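Long-range contact in glutathione S-transferase domain (PDB 4HZ2), which binds glutathione and probably acts as a glutathione transferase: residues 23-37 and 74-88. Residues are numbered along the deposited sequence; the frame is centred on the assembly and turned at random.
With GSH (glutathione), chain F.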
loop_
_atom_site.group_PDB
_atom_site.type_symbol
_atom_site.label_atom_id
_atom_site.label_comp_id
_atom_site.label_asym_id
_atom_site.label_seq_id
_atom_site.Cartn_x
_atom_site.Cartn_y
_atom_site.Cartn_z
ATOM N N MET B 23 2.342 19.509 -17.824
ATOM C CA MET B 23 2.027 18.575 -16.726
ATOM C C MET B 23 1.137 19.205 -15.648
ATOM O O MET B 23 1.333 20.365 -15.291
ATOM C CB MET B 23 3.330 18.058 -16.119
ATOM C CG MET B 23 3.185 16.905 -15.150
ATOM S SD MET B 23 4.788 16.368 -14.517
ATOM C CE MET B 23 5.515 15.538 -15.922
ATOM N N ARG B 24 0.167 18.438 -15.138
ATOM C CA ARG B 24 -0.793 18.929 -14.133
ATOM C C ARG B 24 -0.826 17.997 -12.938
ATOM O O ARG B 24 -0.746 16.789 -13.103
ATOM C CB ARG B 24 -2.224 19.012 -14.715
ATOM C CG ARG B 24 -2.557 20.301 -15.446
ATOM C CD ARG B 24 -3.884 20.219 -16.198
ATOM N NE ARG B 24 -3.702 19.681 -17.542
ATOM C CZ ARG B 24 -4.364 18.635 -18.030
ATOM N NH1 ARG B 24 -5.282 18.022 -17.296
ATOM N NH2 ARG B 24 -4.121 18.211 -19.263
ATOM N N ILE B 25 -0.907 18.540 -11.727
ATOM C CA ILE B 25 -1.216 17.705 -10.553
ATOM C C ILE B 25 -2.618 18.086 -10.073
ATOM O O ILE B 25 -2.881 19.256 -9.736
ATOM C CB ILE B 25 -0.260 17.907 -9.358
ATOM C CG1 ILE B 25 1.203 17.723 -9.749
ATOM C CG2 ILE B 25 -0.613 16.967 -8.195
ATOM C CD1 ILE B 25 2.163 17.941 -8.577
ATOM N N TYR B 26 -3.514 17.104 -10.042
ATOM C CA TYR B 26 -4.806 17.277 -9.366
ATOM C C TYR B 26 -4.599 16.896 -7.917
ATOM O O TYR B 26 -4.211 15.757 -7.632
ATOM C CB TYR B 26 -5.871 16.381 -9.998
ATOM C CG TYR B 26 -6.204 16.808 -11.405
ATOM C CD1 TYR B 26 -5.350 16.506 -12.474
ATOM C CD2 TYR B 26 -7.363 17.525 -11.665
ATOM C CE1 TYR B 26 -5.650 16.929 -13.759
ATOM C CE2 TYR B 26 -7.673 17.946 -12.938
ATOM C CZ TYR B 26 -6.816 17.645 -13.977
ATOM O OH TYR B 26 -7.164 18.077 -15.227
ATOM N N GLY B 27 -4.849 17.845 -7.011
ATOM C CA GLY B 27 -4.613 17.599 -5.596
ATOM C C GLY B 27 -5.378 18.517 -4.671
ATOM O O GLY B 27 -6.073 19.430 -5.110
ATOM N N MET B 28 -5.244 18.256 -3.372
ATOM C CA MET B 28 -5.883 19.041 -2.332
ATOM C C MET B 28 -4.778 19.684 -1.511
ATOM O O MET B 28 -3.886 18.997 -1.025
ATOM C CB MET B 28 -6.717 18.121 -1.428
ATOM C CG MET B 28 -7.902 17.488 -2.125
ATOM S SD MET B 28 -8.664 16.250 -1.052
ATOM C CE MET B 28 -9.842 15.519 -2.192
ATOM N N ASN B 29 -4.830 20.999 -1.370
ATOM C CA ASN B 29 -3.863 21.740 -0.571
ATOM C C ASN B 29 -3.919 21.224 0.872
ATOM O O ASN B 29 -5.001 21.171 1.459
ATOM C CB ASN B 29 -4.239 23.225 -0.606
ATOM C CG ASN B 29 -3.146 24.119 -0.054
ATOM O OD1 ASN B 29 -2.034 23.667 0.207
ATOM N ND2 ASN B 29 -3.453 25.404 0.104
ATOM N N GLY B 30 -2.769 20.859 1.437
ATOM C CA GLY B 30 -2.701 20.300 2.790
ATOM C C GLY B 30 -2.553 18.782 2.844
ATOM O O GLY B 30 -2.165 18.224 3.857
ATOM N N SER B 31 -2.874 18.099 1.762
ATOM C CA SER B 31 -2.755 16.634 1.679
ATOM C C SER B 31 -1.310 16.159 1.577
ATOM O O SER B 31 -0.534 16.606 0.715
ATOM C CB SER B 31 -3.495 16.128 0.439
ATOM O OG SER B 31 -3.146 14.771 0.136
ATOM N N GLY B 32 -0.932 15.251 2.483
ATOM C CA GLY B 32 0.396 14.649 2.463
ATOM C C GLY B 32 0.604 13.800 1.228
ATOM O O GLY B 32 1.712 13.772 0.675
ATOM N N ASN B 33 -0.435 13.077 0.804
ATOM C CA ASN B 33 -0.289 12.245 -0.414
ATOM C C ASN B 33 -0.035 13.115 -1.642
ATOM O O ASN B 33 0.770 12.746 -2.506
ATOM C CB ASN B 33 -1.487 11.315 -0.623
ATOM C CG ASN B 33 -1.536 10.209 0.425
ATOM O OD1 ASN B 33 -0.505 9.608 0.754
ATOM N ND2 ASN B 33 -2.728 9.951 0.981
ATOM N N CYS B 34 -0.680 14.277 -1.696
ATOM C CA CYS B 34 -0.475 15.203 -2.808
ATOM C C CYS B 34 0.892 15.870 -2.702
ATOM O O CYS B 34 1.558 16.073 -3.721
ATOM C CB CYS B 34 -1.607 16.236 -2.829
ATOM S SG CYS B 34 -3.205 15.424 -3.203
ATOM N N TRP B 35 1.327 16.174 -1.473
ATOM C CA TRP B 35 2.672 16.676 -1.252
ATOM C C TRP B 35 3.734 15.724 -1.862
ATOM O O TRP B 35 4.743 16.195 -2.420
ATOM C CB TRP B 35 2.927 16.933 0.254
ATOM C CG TRP B 35 4.332 17.284 0.595
ATOM C CD1 TRP B 35 4.870 18.548 0.739
ATOM C CD2 TRP B 35 5.401 16.361 0.863
ATOM N NE1 TRP B 35 6.211 18.457 1.057
ATOM C CE2 TRP B 35 6.556 17.127 1.151
ATOM C CE3 TRP B 35 5.499 14.958 0.869
ATOM C CZ2 TRP B 35 7.788 16.537 1.453
ATOM C CZ3 TRP B 35 6.728 14.372 1.170
ATOM C CH2 TRP B 35 7.853 15.164 1.462
ATOM N N LYS B 36 3.541 14.399 -1.728
ATOM C CA LYS B 36 4.520 13.437 -2.272
ATOM C C LYS B 36 4.732 13.710 -3.758
ATOM O O LYS B 36 5.871 13.712 -4.246
ATOM C CB LYS B 36 4.063 11.979 -2.138
ATOM C CG LYS B 36 3.952 11.489 -0.682
ATOM C CD LYS B 36 3.186 10.178 -0.627
ATOM C CE LYS B 36 2.904 9.663 0.770
ATOM N NZ LYS B 36 2.092 8.410 0.705
ATOM N N ALA B 37 3.616 13.897 -4.463
ATOM C CA ALA B 37 3.675 14.074 -5.911
ATOM C C ALA B 37 4.378 15.393 -6.245
ATOM O O ALA B 37 5.301 15.415 -7.076
ATOM C CB ALA B 37 2.283 14.032 -6.565
ATOM N N VAL B 74 -7.188 11.697 -5.210
ATOM C CA VAL B 74 -6.003 12.469 -5.546
ATOM C C VAL B 74 -4.810 11.980 -4.692
ATOM O O VAL B 74 -4.998 11.418 -3.596
ATOM C CB VAL B 74 -6.229 13.991 -5.360
ATOM C CG1 VAL B 74 -7.254 14.514 -6.359
ATOM C CG2 VAL B 74 -6.663 14.315 -3.937
ATOM N N PRO B 75 -3.568 12.202 -5.162
ATOM C CA PRO B 75 -3.149 12.936 -6.358
ATOM C C PRO B 75 -3.302 12.154 -7.642
ATOM O O PRO B 75 -3.217 10.921 -7.660
ATOM C CB PRO B 75 -1.658 13.181 -6.110
ATOM C CG PRO B 75 -1.239 12.017 -5.228
ATOM C CD PRO B 75 -2.414 11.849 -4.302
ATOM N N VAL B 76 -3.505 12.897 -8.725
ATOM C CA VAL B 76 -3.394 12.362 -10.061
ATOM C C VAL B 76 -2.450 13.320 -10.770
ATOM O O VAL B 76 -2.567 14.536 -10.633
ATOM C CB VAL B 76 -4.769 12.310 -10.775
ATOM C CG1 VAL B 76 -4.579 12.076 -12.250
ATOM C CG2 VAL B 76 -5.648 11.219 -10.171
ATOM N N VAL B 77 -1.470 12.772 -11.464
ATOM C CA VAL B 77 -0.561 13.575 -12.272
ATOM C C VAL B 77 -0.878 13.301 -13.747
ATOM O O VAL B 77 -0.888 12.153 -14.177
ATOM C CB VAL B 77 0.908 13.225 -11.969
ATOM C CG1 VAL B 77 1.862 13.950 -12.926
ATOM C CG2 VAL B 77 1.232 13.519 -10.497
ATOM N N VAL B 78 -1.129 14.354 -14.522
ATOM C CA VAL B 78 -1.421 14.176 -15.931
ATOM C C VAL B 78 -0.275 14.763 -16.752
ATOM O O VAL B 78 0.076 15.931 -16.591
ATOM C CB VAL B 78 -2.765 14.822 -16.336
ATOM C CG1 VAL B 78 -3.038 14.561 -17.812
ATOM C CG2 VAL B 78 -3.904 14.285 -15.470
ATOM N N LEU B 79 0.325 13.921 -17.590
ATOM C CA LEU B 79 1.509 14.278 -18.389
ATOM C C LEU B 79 1.080 15.095 -19.597
ATOM O O LEU B 79 -0.105 15.110 -19.948
ATOM C CB LEU B 79 2.241 13.009 -18.849
ATOM C CG LEU B 79 2.556 11.956 -17.788
ATOM C CD1 LEU B 79 3.363 10.787 -18.355
ATOM C CD2 LEU B 79 3.295 12.621 -16.634
ATOM N N ASP B 80 2.031 15.759 -20.251
ATOM C CA ASP B 80 1.674 16.650 -21.344
ATOM C C ASP B 80 1.033 15.886 -22.510
ATOM O O ASP B 80 0.360 16.475 -23.349
ATOM C CB ASP B 80 2.880 17.463 -21.816
ATOM C CG ASP B 80 4.083 16.597 -22.126
ATOM O OD1 ASP B 80 3.964 15.353 -22.055
ATOM O OD2 ASP B 80 5.152 17.164 -22.438
ATOM N N ASP B 81 1.230 14.571 -22.543
ATOM C CA ASP B 81 0.603 13.729 -23.555
ATOM C C ASP B 81 -0.765 13.161 -23.147
ATOM O O ASP B 81 -1.340 12.348 -23.862
ATOM C CB ASP B 81 1.555 12.611 -24.002
ATOM C CG ASP B 81 1.648 11.464 -23.009
ATOM O OD1 ASP B 81 0.995 11.504 -21.939
ATOM O OD2 ASP B 81 2.390 10.511 -23.315
ATOM N N GLY B 82 -1.292 13.601 -22.010
ATOM C CA GLY B 82 -2.606 13.122 -21.539
ATOM C C GLY B 82 -2.659 11.912 -20.611
ATOM O O GLY B 82 -3.704 11.618 -20.036
ATOM N N THR B 83 -1.550 11.185 -20.510
ATOM C CA THR B 83 -1.420 10.054 -19.583
ATOM C C THR B 83 -1.677 10.456 -18.137
ATOM O O THR B 83 -1.043 11.400 -17.618
ATOM C CB THR B 83 -0.009 9.443 -19.665
ATOM O OG1 THR B 83 0.279 9.109 -21.022
ATOM C CG2 THR B 83 0.099 8.186 -18.809
ATOM N N ALA B 84 -2.594 9.737 -17.482
ATOM C CA ALA B 84 -2.931 10.021 -16.090
ATOM C C ALA B 84 -2.311 8.992 -15.155
ATOM O O ALA B 84 -2.577 7.799 -15.271
ATOM C CB ALA B 84 -4.440 10.054 -15.901
ATOM N N LEU B 85 -1.491 9.486 -14.231
ATOM C CA LEU B 85 -0.811 8.664 -13.241
ATOM C C LEU B 85 -1.503 8.870 -11.893
ATOM O O LEU B 85 -1.890 9.979 -11.540
ATOM C CB LEU B 85 0.671 9.060 -13.143
ATOM C CG LEU B 85 1.506 8.950 -14.442
ATOM C CD1 LEU B 85 2.948 9.381 -14.198
ATOM C CD2 LEU B 85 1.470 7.549 -15.053
ATOM N N ARG B 86 -1.664 7.792 -11.139
ATOM C CA ARG B 86 -2.356 7.856 -9.859
ATOM C C ARG B 86 -1.586 7.064 -8.805
ATOM O O ARG B 86 -0.579 6.389 -9.134
ATOM C CB ARG B 86 -3.715 7.227 -10.020
ATOM C CG ARG B 86 -3.578 5.841 -10.620
ATOM C CD ARG B 86 -4.893 5.132 -10.735
ATOM N NE ARG B 86 -4.748 3.830 -11.395
ATOM C CZ ARG B 86 -5.781 3.045 -11.690
ATOM N NH1 ARG B 86 -7.001 3.445 -11.354
ATOM N NH2 ARG B 86 -5.596 1.861 -12.292
ATOM N N GLU B 87 -2.061 7.134 -7.549
ATOM C CA GLU B 87 -1.413 6.482 -6.389
ATOM C C GLU B 87 -0.103 7.172 -6.030
ATOM O O GLU B 87 0.925 7.010 -6.703
ATOM C CB GLU B 87 -1.207 4.964 -6.575
ATOM C CG GLU B 87 -2.513 4.190 -6.591
ATOM C CD GLU B 87 -3.228 4.305 -5.252
ATOM O OE1 GLU B 87 -2.516 4.298 -4.202
ATOM O OE2 GLU B 87 -4.476 4.397 -5.238
ATOM N N SER B 88 -0.119 7.922 -4.940
ATOM C CA SER B 88 1.034 8.747 -4.600
ATOM C C SER B 88 2.347 7.975 -4.559
ATOM O O SER B 88 3.373 8.511 -4.955
ATOM C CB SER B 88 0.804 9.529 -3.294
ATOM O OG SER B 88 0.677 8.645 -2.200
HETATM N N1 GSH F . -3.565 5.125 -1.935
HETATM C CA1 GSH F . -3.860 6.554 -2.309
HETATM C C1 GSH F . -2.586 7.332 -2.548
HETATM O O11 GSH F . -2.541 8.142 -3.515
HETATM O O12 GSH F . -1.604 7.158 -1.754
HETATM C CB1 GSH F . -4.681 7.264 -1.237
HETATM C CG1 GSH F . -4.942 8.686 -1.693
HETATM C CD1 GSH F . -6.067 9.336 -0.920
HETATM O OE1 GSH F . -6.534 8.790 0.083
HETATM N N2 GSH F . -6.481 10.526 -1.394
HETATM C CA2 GSH F . -7.519 11.299 -0.712
HETATM C C2 GSH F . -8.744 11.431 -1.578
HETATM O O2 GSH F . -8.632 11.649 -2.802
HETATM C CB2 GSH F . -6.915 12.632 -0.186
HETATM S SG2 GSH F . -5.363 12.483 0.809
HETATM N N3 GSH F . -9.938 11.299 -0.989
HETATM C CA3 GSH F . -11.038 10.567 -1.612
HETATM C C3 GSH F . -12.230 11.413 -2.006
HETATM O O31 GSH F . -13.146 10.878 -2.676
HETATM O O32 GSH F . -12.263 12.611 -1.650
#
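Arg24 and Val78, and likewise Tyr26 and Val76, form hydrogen-bonded pairs between two antiparallel strands, with Val78 N giving its hydrogen to Arg24 O at 2.8 Å. On the face bearing Tyr26, Val78 sets CG2 3.6 Å from CE1 of the tyrosine ring, and its CB lies over one face of the Arg24 guanidinium. On the other face Ala37 CB, from helix 32-43, settles between Pro75 CB and Val77 CG2. Past the end of the strand pair, Cys34 SG rests 3.7 Å from Val74 CG2. This is the thioredoxin-like half of a glutathione transferase, where a proline after a cis peptide bond, here Pro75, lies just before strand 76-78. The preceding Val74 grips glutathione by its backbone, N to O2 and O to N2, as an antiparallel strand would. Polar bonds join helix 32-43 to Ser88, the first residue of helix 88-96. With its side chain extended, Lys36 brings NZ to Ser88 OG (3.2 Å) and Asn33 OD1 (2.9 Å), besides a salt bridge to Glu119; a methionine in its place would probably leave Glu119 without its countercharge. Asn33 ND2 bonds to Glu124. Ser88 OG and N donate to O12 and O11 of the gamma-glutamyl carboxylate.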